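Local coordinates for MOR (Lactococcus phage TP901-1, PDB 6TRI), which probably acts as a phage antirepressor, a small helix-turn-helix protein that packs against a second protein chain and may modulate the lysis-lysogeny decision, at residues 11-16 and 57-62; 23-28 and 33-38; 28-33 and 47-52. All blocks are in the same frame, centred on the assembly; numbering follows the deposited sequence.

In the fold
The three contacts tie together an all-helical domain of five short helices. Contact 2 joins helices 21-28 and 32-39, probably the two halves of a helix-turn-helix unit. Contact 3 packs the turn between them on helix 47-57; its centre is about 6 Å from that of contact 2, and their segments overlap at Met28 and Arg33. Contact 1 brings helix 8-17 against the end of helix 47-57 and the loop behind it, so it spans both other contacts in sequence. Its centre is about 14 Å from each of theirs. Phe24 links contacts 1 and 2 through Ile14 and Leu57. Together they fasten the presumed helix-turn-helix to its supporting helices.

Contact 1: 11-16 and 57-62; sequences LGKITE and LELNPQ
Leu57 and Lys13 bury the most surface here. Leu57, just before the chain leaves helical geometry, pushes its two methyls against helix 8-17: Leu57 CD1 lies 3.9 Å from Ile14 CG1, and Leu57 CD2 rests 3.8 Å from Lys13 O, thus against backbone as well as side chain. Lys13 uses its aliphatic part. Its chain bends twice, at chi2 (-69°) and chi3 (-60°), and so folds round the branch of Leu59 that meets it; Lys13 CE is 3.6 Å and Lys13 CG 3.7 Å from Leu59 CD2. The two side chains run past each other in opposite directions. Beyond the bend, the ammonium makes a long salt bridge to Glu16 one helical turn on, with Lys13 NZ 3.8 Å from Glu16 OE2. Between the two leucines, at Glu58 with its positive phi, the chain leaves the path of helix 47-57. Phe24 lies against both Ile14 and Leu57, while Tyr67 of helix 64-68 touches Lys13 and Leu59. This is the closure of a small helical bundle, helix 8-17 against the end of helix 47-57 and the loop after it, consistent with a helix-turn-helix domain.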
ATOM      1  N   LEU B  11       4.815  11.674  -9.509  1.00 50.38           N
ATOM      2  CA  LEU B  11       5.978  12.418  -9.980  1.00 48.71           C
ATOM      3  C   LEU B  11       5.658  13.899 -10.122  1.00 51.47           C
ATOM      4  O   LEU B  11       6.540  14.746  -9.999  1.00 63.77           O
ATOM      5  CB  LEU B  11       6.476  11.856 -11.315  1.00 42.31           C
ATOM      6  CG  LEU B  11       7.008  10.422 -11.272  1.00 41.81           C
ATOM      7  CD1 LEU B  11       7.349   9.925 -12.668  1.00 57.82           C
ATOM      8  CD2 LEU B  11       8.210  10.322 -10.354  1.00 41.69           C
ATOM      9  N   GLY B  12       4.391  14.205 -10.379  1.00 53.17           N
ATOM     10  CA  GLY B  12       3.957  15.583 -10.488  1.00 56.62           C
ATOM     11  C   GLY B  12       4.077  16.312  -9.164  1.00 63.48           C
ATOM     12  O   GLY B  12       4.624  17.414  -9.100  1.00 62.32           O
ATOM     13  N   LYS B  13       3.566  15.691  -8.104  1.00 52.96           N
ATOM     14  CA  LYS B  13       3.589  16.292  -6.773  1.00 56.75           C
ATOM     15  C   LYS B  13       5.017  16.463  -6.272  1.00 47.22           C
ATOM     16  O   LYS B  13       5.331  17.433  -5.585  1.00 56.47           O
ATOM     17  CB  LYS B  13       2.787  15.444  -5.782  1.00 50.91           C
ATOM     18  CG  LYS B  13       1.305  15.346  -6.096  1.00 55.22           C
ATOM     19  CD  LYS B  13       0.600  16.673  -5.889  1.00 54.99           C
ATOM     20  CE  LYS B  13       0.724  17.141  -4.450  1.00 64.37           C
ATOM     21  NZ  LYS B  13      -0.144  18.321  -4.171  1.00 81.46           N
ATOM     22  N   ILE B  14       5.876  15.512  -6.622  1.00 45.99           N
ATOM     23  CA  ILE B  14       7.267  15.536  -6.190  1.00 46.97           C
ATOM     24  C   ILE B  14       8.012  16.723  -6.790  1.00 44.20           C
ATOM     25  O   ILE B  14       8.785  17.395  -6.103  1.00 53.30           O
ATOM     26  CB  ILE B  14       7.976  14.226  -6.564  1.00 44.31           C
ATOM     27  CG1 ILE B  14       7.428  13.085  -5.705  1.00 35.25           C
ATOM     28  CG2 ILE B  14       9.483  14.355  -6.389  1.00 48.89           C
ATOM     29  CD1 ILE B  14       7.965  11.726  -6.071  1.00 39.94           C
ATOM     30  N   THR B  15       7.766  16.986  -8.069  1.00 47.91           N
ATOM     31  CA  THR B  15       8.353  18.137  -8.745  1.00 41.28           C
ATOM     32  C   THR B  15       7.801  19.431  -8.162  1.00 51.48           C
ATOM     33  O   THR B  15       8.539  20.391  -7.935  1.00 54.25           O
ATOM     34  CB  THR B  15       8.076  18.104 -10.261  1.00 50.43           C
ATOM     35  OG1 THR B  15       8.492  16.842 -10.796  1.00 58.18           O
ATOM     36  CG2 THR B  15       8.824  19.225 -10.966  1.00 48.00           C
ATOM     37  N   GLU B  16       6.495  19.436  -7.923  1.00 63.59           N
ATOM     38  CA  GLU B  16       5.792  20.591  -7.374  1.00 58.17           C
ATOM     39  C   GLU B  16       6.213  20.912  -5.938  1.00 60.24           C
ATOM     40  O   GLU B  16       6.470  22.069  -5.605  1.00 70.87           O
ATOM     41  CB  GLU B  16       4.281  20.349  -7.434  1.00 65.42           C
ATOM     42  CG  GLU B  16       3.441  21.311  -6.612  1.00 85.80           C
ATOM     43  CD  GLU B  16       1.983  20.885  -6.540  1.00101.28           C
ATOM     44  OE1 GLU B  16       1.605  19.938  -7.262  1.00102.54           O
ATOM     45  OE2 GLU B  16       1.218  21.494  -5.759  1.00105.86           O
ATOM     46  N   LEU B  57       4.454  15.078   0.924  1.00 45.10           N
ATOM     47  CA  LEU B  57       3.848  15.698  -0.252  1.00 48.43           C
ATOM     48  C   LEU B  57       2.482  16.309   0.053  1.00 52.56           C
ATOM     49  O   LEU B  57       1.870  16.940  -0.812  1.00 55.98           O
ATOM     50  CB  LEU B  57       3.728  14.671  -1.376  1.00 34.49           C
ATOM     51  CG  LEU B  57       5.073  14.114  -1.845  1.00 42.11           C
ATOM     52  CD1 LEU B  57       4.868  12.944  -2.787  1.00 44.11           C
ATOM     53  CD2 LEU B  57       5.895  15.210  -2.512  1.00 35.89           C
ATOM     54  N   GLU B  58       2.023  16.124   1.289  1.00 49.24           N
ATOM     55  CA  GLU B  58       0.735  16.640   1.746  1.00 54.10           C
ATOM     56  C   GLU B  58      -0.391  16.171   0.837  1.00 52.89           C
ATOM     57  O   GLU B  58      -1.254  16.952   0.440  1.00 48.89           O
ATOM     58  CB  GLU B  58       0.760  18.169   1.825  1.00 56.91           C
ATOM     59  CG  GLU B  58       1.651  18.710   2.934  1.00 82.35           C
ATOM     60  CD  GLU B  58       1.708  20.226   2.961  1.00102.91           C
ATOM     61  OE1 GLU B  58       2.044  20.829   1.919  1.00103.46           O
ATOM     62  OE2 GLU B  58       1.415  20.814   4.024  1.00114.15           O
ATOM     63  N   LEU B  59      -0.369  14.884   0.509  1.00 47.90           N
ATOM     64  CA  LEU B  59      -1.389  14.290  -0.340  1.00 46.70           C
ATOM     65  C   LEU B  59      -2.681  14.056   0.434  1.00 54.85           C
ATOM     66  O   LEU B  59      -2.658  13.812   1.643  1.00 58.67           O
ATOM     67  CB  LEU B  59      -0.893  12.967  -0.928  1.00 46.48           C
ATOM     68  CG  LEU B  59       0.462  12.986  -1.637  1.00 44.71           C
ATOM     69  CD1 LEU B  59       0.810  11.609  -2.191  1.00 42.18           C
ATOM     70  CD2 LEU B  59       0.459  14.018  -2.742  1.00 44.05           C
ATOM     71  N   ASN B  60      -3.807  14.142  -0.266  1.00 52.55           N
ATOM     72  CA  ASN B  60      -5.086  13.728   0.292  1.00 46.47           C
ATOM     73  C   ASN B  60      -5.108  12.210   0.359  1.00 52.74           C
ATOM     74  O   ASN B  60      -4.907  11.543  -0.657  1.00 50.76           O
ATOM     75  CB  ASN B  60      -6.250  14.257  -0.553  1.00 57.38           C
ATOM     76  CG  ASN B  60      -7.605  13.746  -0.080  1.00 71.94           C
ATOM     77  OD1 ASN B  60      -7.804  13.468   1.102  1.00 78.54           O
ATOM     78  ND2 ASN B  60      -8.546  13.621  -1.012  1.00 69.08           N
ATOM     79  N   PRO B  61      -5.324  11.656   1.563  1.00 54.96           N
ATOM     80  CA  PRO B  61      -5.318  10.204   1.777  1.00 51.70           C
ATOM     81  C   PRO B  61      -6.260   9.444   0.848  1.00 55.88           C
ATOM     82  O   PRO B  61      -5.986   8.294   0.515  1.00 53.50           O
ATOM     83  CB  PRO B  61      -5.771  10.068   3.230  1.00 48.74           C
ATOM     84  CG  PRO B  61      -5.308  11.322   3.872  1.00 53.08           C
ATOM     85  CD  PRO B  61      -5.472  12.393   2.830  1.00 52.95           C
ATOM     86  N   GLN B  62      -7.348  10.080   0.425  1.00 45.69           N
ATOM     87  CA  GLN B  62      -8.307   9.424  -0.456  1.00 53.68           C
ATOM     88  C   GLN B  62      -7.772   9.297  -1.881  1.00 57.73           C
ATOM     89  O   GLN B  62      -8.311   8.538  -2.687  1.00 57.08           O
ATOM     90  CB  GLN B  62      -9.630  10.186  -0.455  1.00 57.53           C
ATOM     91  CG  GLN B  62     -10.164  10.460   0.938  1.00 68.69           C
ATOM     92  CD  GLN B  62     -11.532  11.102   0.923  1.00 62.48           C
ATOM     93  OE1 GLN B  62     -12.377  10.772   0.092  1.00 68.04           O
ATOM     94  NE2 GLN B  62     -11.757  12.028   1.845  1.00 66.82           N
TER

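Contact 2: 23-28 and 33-38; sequences NFAIAM and RTVSLK
Helices 21-28 and 32-39 come closest at Ala25 and Val35, whose CA atoms lie 6.1 Å apart, with three residues of turn connecting the two helices. The small side chain of Ala25 suits this close approach. Inside each segment the usual i to i+4 backbone bonds hold the helix, among them Met28 N to Phe24 O.

Val35 carries the contact from its side, and each of its methyls has its own target. With CG1 anti to the backbone N (chi1 177°), CG2 stays beside that nitrogen and presses on Ala25: Val35 CG2 is 3.6 Å from Ala25 CB and 3.7 Å from Ala25 CA. The other branch goes to the aromatic ring, where Val35 CG1 sits at the edge, near the ring plane, 3.9 Å from Phe24 CD2. The ring therefore meets the valine rim-on, and one of its faces is instead covered by Met28 of its own helix, Met28 CG standing 3.5 Å above the plane and displaced toward the rim. The contact is wholly apolar and buried.

Two close-packed helices joined by a tight turn are consistent with a helix-turn-helix unit; in DNA-binding relatives the second helix is the recognition helix. Around them, Ala27 rests on Val56 and Met28 on Ala53, both of helix 47-57, while Val35 also touches Gln21 at the start of helix 21-28.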
ATOM      1  N   ASN B  23      15.892  15.888  -3.560  1.00 45.12           N
ATOM      2  CA  ASN B  23      15.229  16.620  -2.486  1.00 40.90           C
ATOM      3  C   ASN B  23      14.158  15.774  -1.819  1.00 43.94           C
ATOM      4  O   ASN B  23      14.025  15.773  -0.597  1.00 42.85           O
ATOM      5  CB  ASN B  23      14.605  17.911  -3.013  1.00 40.37           C
ATOM      6  CG  ASN B  23      15.635  18.978  -3.313  1.00 53.51           C
ATOM      7  OD1 ASN B  23      16.726  18.982  -2.744  1.00 54.59           O
ATOM      8  ND2 ASN B  23      15.290  19.898  -4.207  1.00 54.46           N
ATOM      9  N   PHE B  24      13.398  15.054  -2.636  1.00 41.74           N
ATOM     10  CA  PHE B  24      12.360  14.171  -2.132  1.00 39.09           C
ATOM     11  C   PHE B  24      12.965  13.056  -1.286  1.00 49.17           C
ATOM     12  O   PHE B  24      12.438  12.717  -0.226  1.00 54.50           O
ATOM     13  CB  PHE B  24      11.550  13.585  -3.289  1.00 38.39           C
ATOM     14  CG  PHE B  24      10.462  12.651  -2.852  1.00 47.29           C
ATOM     15  CD1 PHE B  24       9.473  13.078  -1.983  1.00 39.61           C
ATOM     16  CD2 PHE B  24      10.421  11.347  -3.316  1.00 48.92           C
ATOM     17  CE1 PHE B  24       8.468  12.221  -1.578  1.00 41.27           C
ATOM     18  CE2 PHE B  24       9.415  10.485  -2.917  1.00 39.10           C
ATOM     19  CZ  PHE B  24       8.438  10.924  -2.046  1.00 39.75           C
ATOM     20  N   ALA B  25      14.077  12.502  -1.758  1.00 47.79           N
ATOM     21  CA  ALA B  25      14.786  11.443  -1.043  1.00 39.81           C
ATOM     22  C   ALA B  25      15.175  11.887   0.362  1.00 43.30           C
ATOM     23  O   ALA B  25      14.903  11.189   1.340  1.00 46.10           O
ATOM     24  CB  ALA B  25      16.019  11.021  -1.818  1.00 48.61           C
ATOM     25  N   ILE B  26      15.811  13.050   0.450  1.00 42.23           N
ATOM     26  CA  ILE B  26      16.209  13.627   1.729  1.00 50.25           C
ATOM     27  C   ILE B  26      15.008  13.825   2.653  1.00 52.24           C
ATOM     28  O   ILE B  26      15.082  13.549   3.851  1.00 68.13           O
ATOM     29  CB  ILE B  26      16.927  14.979   1.535  1.00 55.63           C
ATOM     30  CG1 ILE B  26      18.112  14.822   0.579  1.00 63.94           C
ATOM     31  CG2 ILE B  26      17.379  15.547   2.873  1.00 54.99           C
ATOM     32  CD1 ILE B  26      19.138  13.810   1.036  1.00 69.35           C
ATOM     33  N   ALA B  27      13.900  14.294   2.086  1.00 46.81           N
ATOM     34  CA  ALA B  27      12.680  14.529   2.853  1.00 53.95           C
ATOM     35  C   ALA B  27      12.073  13.219   3.357  1.00 54.57           C
ATOM     36  O   ALA B  27      11.417  13.187   4.398  1.00 50.60           O
ATOM     37  CB  ALA B  27      11.664  15.297   2.008  1.00 35.74           C
ATOM     38  N   MET B  28      12.303  12.142   2.614  1.00 52.26           N
ATOM     39  CA  MET B  28      11.786  10.826   2.975  1.00 47.30           C
ATOM     40  C   MET B  28      12.720  10.088   3.928  1.00 51.19           C
ATOM     41  O   MET B  28      12.333   9.093   4.542  1.00 52.13           O
ATOM     42  CB  MET B  28      11.564   9.988   1.718  1.00 42.08           C
ATOM     43  CG  MET B  28      10.440  10.488   0.836  1.00 36.82           C
ATOM     44  SD  MET B  28       8.843  10.029   1.516  1.00 57.31           S
ATOM     45  CE  MET B  28       9.013   8.248   1.519  1.00 76.78           C
ATOM     46  N   ARG B  33      19.079   6.550  -4.688  1.00 40.35           N
ATOM     47  CA  ARG B  33      19.043   5.296  -5.435  1.00 46.56           C
ATOM     48  C   ARG B  33      17.857   4.443  -4.996  1.00 47.14           C
ATOM     49  O   ARG B  33      17.232   3.761  -5.807  1.00 60.60           O
ATOM     50  CB  ARG B  33      20.341   4.511  -5.257  1.00 46.01           C
ATOM     51  CG  ARG B  33      20.350   3.185  -5.999  1.00 51.67           C
ATOM     52  CD  ARG B  33      21.453   2.280  -5.496  1.00 61.31           C
ATOM     53  NE  ARG B  33      22.779   2.835  -5.744  1.00 70.50           N
ATOM     54  CZ  ARG B  33      23.876   2.444  -5.105  1.00 74.34           C
ATOM     55  NH1 ARG B  33      23.800   1.505  -4.171  1.00 77.74           N
ATOM     56  NH2 ARG B  33      25.046   2.999  -5.392  1.00 66.18           N
ATOM     57  N   THR B  34      17.556   4.485  -3.704  1.00 42.47           N
ATOM     58  CA  THR B  34      16.401   3.783  -3.168  1.00 44.56           C
ATOM     59  C   THR B  34      15.118   4.364  -3.754  1.00 48.00           C
ATOM     60  O   THR B  34      14.229   3.631  -4.189  1.00 53.85           O
ATOM     61  CB  THR B  34      16.360   3.871  -1.633  1.00 51.22           C
ATOM     62  OG1 THR B  34      17.521   3.233  -1.086  1.00 53.82           O
ATOM     63  CG2 THR B  34      15.120   3.192  -1.092  1.00 49.98           C
ATOM     64  N   VAL B  35      15.039   5.691  -3.777  1.00 48.28           N
ATOM     65  CA  VAL B  35      13.878   6.388  -4.313  1.00 37.32           C
ATOM     66  C   VAL B  35      13.746   6.148  -5.813  1.00 45.95           C
ATOM     67  O   VAL B  35      12.648   5.924  -6.325  1.00 52.10           O
ATOM     68  CB  VAL B  35      13.962   7.898  -4.038  1.00 43.14           C
ATOM     69  CG1 VAL B  35      12.785   8.622  -4.661  1.00 56.40           C
ATOM     70  CG2 VAL B  35      14.003   8.147  -2.542  1.00 50.17           C
ATOM     71  N   SER B  36      14.876   6.181  -6.511  1.00 32.91           N
ATOM     72  CA  SER B  36      14.898   5.933  -7.948  1.00 34.93           C
ATOM     73  C   SER B  36      14.348   4.556  -8.312  1.00 42.32           C
ATOM     74  O   SER B  36      13.550   4.424  -9.239  1.00 50.99           O
ATOM     75  CB  SER B  36      16.317   6.075  -8.489  1.00 42.63           C
ATOM     76  OG  SER B  36      16.376   5.638  -9.834  1.00 54.26           O
ATOM     77  N   LEU B  37      14.780   3.533  -7.580  1.00 42.16           N
ATOM     78  CA  LEU B  37      14.345   2.164  -7.844  1.00 40.68           C
ATOM     79  C   LEU B  37      12.854   1.975  -7.566  1.00 42.66           C
ATOM     80  O   LEU B  37      12.208   1.111  -8.159  1.00 49.26           O
ATOM     81  CB  LEU B  37      15.157   1.172  -7.006  1.00 38.04           C
ATOM     82  CG  LEU B  37      16.648   1.025  -7.312  1.00 45.44           C
ATOM     83  CD1 LEU B  37      17.301   0.122  -6.285  1.00 48.13           C
ATOM     84  CD2 LEU B  37      16.856   0.479  -8.712  1.00 45.91           C
ATOM     85  N   LYS B  38      12.309   2.781  -6.662  1.00 38.03           N
ATOM     86  CA  LYS B  38      10.894   2.677  -6.326  1.00 47.09           C
ATOM     87  C   LYS B  38      10.027   3.442  -7.320  1.00 39.88           C
ATOM     88  O   LYS B  38       8.967   2.964  -7.721  1.00 42.90           O
ATOM     89  CB  LYS B  38      10.648   3.174  -4.903  1.00 43.38           C
ATOM     90  CG  LYS B  38      11.217   2.243  -3.851  1.00 46.69           C
ATOM     91  CD  LYS B  38      11.168   2.849  -2.464  1.00 48.64           C
ATOM     92  CE  LYS B  38      11.840   1.931  -1.456  1.00 53.24           C
ATOM     93  NZ  LYS B  38      11.127   0.634  -1.313  1.00 49.47           N
TER

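Contact 3: 28-33 and 47-52; sequences MGLSER and DDEILK
Met28 turns the end of its side chain onto the backbone of helix 47-57, and Lys52 answers by lying along the backbone of Met28. The methionine, bent at chi2 (-77°) and chi3 (-60°), brings its methyl up to the carbonyl oxygen of Glu49, from the side of the C=O and a little out of its plane: Met28 CE is 3.1 Å from Glu49 O, a tight approach, while Met28 SD lies 3.9 Å from Lys52 C. Lys52 is extended as far as CE, its CG anti to the backbone N, and bends at chi4 (-35°); its methylenes pass by the carbonyl so that Lys52 CD is 3.4 Å from Met28 O. Its ammonium goes on to a hydrogen bond with Ala27 O, placing a positive charge at the C-terminal end of helix 21-28. That helix ends in a Schellman motif, with Gly29 as the C-prime residue at positive phi and Leu30 N bonded to Ala25 O; Ser31 then N-caps helix 32-39, making up the turn of the probable helix-turn-helix. From this turn Leu30 points toward helix 47-57, and its side chain crosses that of Glu49 at about a right angle, Leu30 CD2 lying 3.7 Å from Glu49 OE2. The leucine methyl thus borders one carboxylate oxygen; the other, Glu49 OE1, is gripped by Lys46 N and by the ammonium of Lys38. Ile50 and Leu51 pack on the other protein chain.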
ATOM      1  N   MET B  28      12.303  12.142   2.614  1.00 52.26           N
ATOM      2  CA  MET B  28      11.786  10.826   2.975  1.00 47.30           C
ATOM      3  C   MET B  28      12.720  10.088   3.928  1.00 51.19           C
ATOM      4  O   MET B  28      12.333   9.093   4.542  1.00 52.13           O
ATOM      5  CB  MET B  28      11.564   9.988   1.718  1.00 42.08           C
ATOM      6  CG  MET B  28      10.440  10.488   0.836  1.00 36.82           C
ATOM      7  SD  MET B  28       8.843  10.029   1.516  1.00 57.31           S
ATOM      8  CE  MET B  28       9.013   8.248   1.519  1.00 76.78           C
ATOM      9  N   GLY B  29      13.949  10.579   4.048  1.00 47.91           N
ATOM     10  CA  GLY B  29      14.956   9.926   4.864  1.00 55.47           C
ATOM     11  C   GLY B  29      15.546   8.709   4.174  1.00 61.07           C
ATOM     12  O   GLY B  29      16.035   7.785   4.827  1.00 55.94           O
ATOM     13  N   LEU B  30      15.496   8.718   2.844  1.00 56.77           N
ATOM     14  CA  LEU B  30      15.980   7.606   2.028  1.00 50.51           C
ATOM     15  C   LEU B  30      17.131   8.044   1.128  1.00 49.38           C
ATOM     16  O   LEU B  30      17.334   9.237   0.905  1.00 46.99           O
ATOM     17  CB  LEU B  30      14.844   7.033   1.171  1.00 49.32           C
ATOM     18  CG  LEU B  30      13.892   5.975   1.743  1.00 55.83           C
ATOM     19  CD1 LEU B  30      13.267   6.398   3.061  1.00 64.23           C
ATOM     20  CD2 LEU B  30      12.807   5.650   0.726  1.00 48.68           C
ATOM     21  N   SER B  31      17.886   7.077   0.615  1.00 51.99           N
ATOM     22  CA  SER B  31      18.893   7.367  -0.396  1.00 49.09           C
ATOM     23  C   SER B  31      18.185   7.607  -1.721  1.00 50.29           C
ATOM     24  O   SER B  31      17.066   7.132  -1.925  1.00 55.11           O
ATOM     25  CB  SER B  31      19.906   6.227  -0.520  1.00 48.99           C
ATOM     26  OG  SER B  31      19.287   5.034  -0.966  1.00 58.27           O
ATOM     27  N   GLU B  32      18.827   8.347  -2.619  1.00 38.38           N
ATOM     28  CA  GLU B  32      18.203   8.672  -3.892  1.00 37.96           C
ATOM     29  C   GLU B  32      18.087   7.432  -4.771  1.00 45.20           C
ATOM     30  O   GLU B  32      17.108   7.274  -5.505  1.00 47.61           O
ATOM     31  CB  GLU B  32      18.979   9.765  -4.624  1.00 43.88           C
ATOM     32  CG  GLU B  32      18.250  10.289  -5.849  1.00 51.73           C
ATOM     33  CD  GLU B  32      19.038  11.335  -6.599  1.00 67.58           C
ATOM     34  OE1 GLU B  32      18.515  11.863  -7.604  1.00 72.41           O
ATOM     35  OE2 GLU B  32      20.180  11.631  -6.187  1.00 80.73           O
ATOM     36  N   ARG B  33      19.079   6.550  -4.688  1.00 40.35           N
ATOM     37  CA  ARG B  33      19.043   5.296  -5.435  1.00 46.56           C
ATOM     38  C   ARG B  33      17.857   4.443  -4.996  1.00 47.14           C
ATOM     39  O   ARG B  33      17.232   3.761  -5.807  1.00 60.60           O
ATOM     40  CB  ARG B  33      20.341   4.511  -5.257  1.00 46.01           C
ATOM     41  CG  ARG B  33      20.350   3.185  -5.999  1.00 51.67           C
ATOM     42  CD  ARG B  33      21.453   2.280  -5.496  1.00 61.31           C
ATOM     43  NE  ARG B  33      22.779   2.835  -5.744  1.00 70.50           N
ATOM     44  CZ  ARG B  33      23.876   2.444  -5.105  1.00 74.34           C
ATOM     45  NH1 ARG B  33      23.800   1.505  -4.171  1.00 77.74           N
ATOM     46  NH2 ARG B  33      25.046   2.999  -5.392  1.00 66.18           N
ATOM     47  N   ASP B  47       5.404  -0.052   3.584  1.00 60.67           N
ATOM     48  CA  ASP B  47       4.237   0.512   4.248  1.00 69.52           C
ATOM     49  C   ASP B  47       4.524   1.912   4.785  1.00 63.69           C
ATOM     50  O   ASP B  47       3.783   2.857   4.512  1.00 65.45           O
ATOM     51  CB  ASP B  47       3.783  -0.415   5.382  1.00 90.48           C
ATOM     52  CG  ASP B  47       2.554   0.099   6.106  1.00103.14           C
ATOM     53  OD1 ASP B  47       1.430  -0.155   5.626  1.00111.80           O
ATOM     54  OD2 ASP B  47       2.712   0.748   7.162  1.00105.22           O
ATOM     55  N   ASP B  48       5.617   2.040   5.530  1.00 57.75           N
ATOM     56  CA  ASP B  48       5.980   3.300   6.170  1.00 60.16           C
ATOM     57  C   ASP B  48       6.390   4.382   5.171  1.00 56.41           C
ATOM     58  O   ASP B  48       6.224   5.572   5.436  1.00 57.62           O
ATOM     59  CB  ASP B  48       7.113   3.072   7.175  1.00 84.05           C
ATOM     60  CG  ASP B  48       8.352   2.475   6.532  1.00 94.09           C
ATOM     61  OD1 ASP B  48       8.508   1.236   6.573  1.00 98.16           O
ATOM     62  OD2 ASP B  48       9.168   3.247   5.984  1.00 89.91           O
ATOM     63  N   GLU B  49       6.932   3.971   4.031  1.00 55.81           N
ATOM     64  CA  GLU B  49       7.381   4.926   3.020  1.00 50.41           C
ATOM     65  C   GLU B  49       6.203   5.644   2.376  1.00 52.62           C
ATOM     66  O   GLU B  49       6.267   6.844   2.117  1.00 59.65           O
ATOM     67  CB  GLU B  49       8.221   4.224   1.952  1.00 48.09           C
ATOM     68  CG  GLU B  49       9.551   3.699   2.466  1.00 71.58           C
ATOM     69  CD  GLU B  49      10.195   2.709   1.517  1.00 86.78           C
ATOM     70  OE1 GLU B  49       9.503   2.244   0.585  1.00 85.89           O
ATOM     71  OE2 GLU B  49      11.391   2.396   1.703  1.00 93.47           O
ATOM     72  N   ILE B  50       5.124   4.910   2.125  1.00 49.44           N
ATOM     73  CA  ILE B  50       3.933   5.506   1.535  1.00 48.08           C
ATOM     74  C   ILE B  50       3.310   6.517   2.494  1.00 48.20           C
ATOM     75  O   ILE B  50       2.934   7.616   2.092  1.00 48.33           O
ATOM     76  CB  ILE B  50       2.891   4.434   1.155  1.00 49.59           C
ATOM     77  CG1 ILE B  50       3.457   3.508   0.074  1.00 52.00           C
ATOM     78  CG2 ILE B  50       1.601   5.085   0.678  1.00 39.37           C
ATOM     79  CD1 ILE B  50       2.471   2.474  -0.427  1.00 50.27           C
ATOM     80  N   LEU B  51       3.224   6.149   3.769  1.00 45.65           N
ATOM     81  CA  LEU B  51       2.673   7.042   4.780  1.00 40.89           C
ATOM     82  C   LEU B  51       3.503   8.316   4.911  1.00 53.36           C
ATOM     83  O   LEU B  51       2.957   9.399   5.106  1.00 60.87           O
ATOM     84  CB  LEU B  51       2.581   6.338   6.135  1.00 39.71           C
ATOM     85  CG  LEU B  51       1.281   5.595   6.450  1.00 52.29           C
ATOM     86  CD1 LEU B  51       1.045   4.448   5.477  1.00 59.95           C
ATOM     87  CD2 LEU B  51       1.285   5.094   7.885  1.00 51.00           C
ATOM     88  N   LYS B  52       4.822   8.185   4.800  1.00 55.32           N
ATOM     89  CA  LYS B  52       5.699   9.343   4.922  1.00 57.05           C
ATOM     90  C   LYS B  52       5.581  10.228   3.686  1.00 50.86           C
ATOM     91  O   LYS B  52       5.620  11.453   3.784  1.00 62.31           O
ATOM     92  CB  LYS B  52       7.151   8.909   5.135  1.00 63.04           C
ATOM     93  CG  LYS B  52       8.000   9.954   5.846  1.00 73.45           C
ATOM     94  CD  LYS B  52       9.390   9.425   6.169  1.00 79.12           C
ATOM     95  CE  LYS B  52      10.214  10.451   6.938  1.00 75.44           C
ATOM     96  NZ  LYS B  52       9.925  11.853   6.516  1.00 65.59           N
TER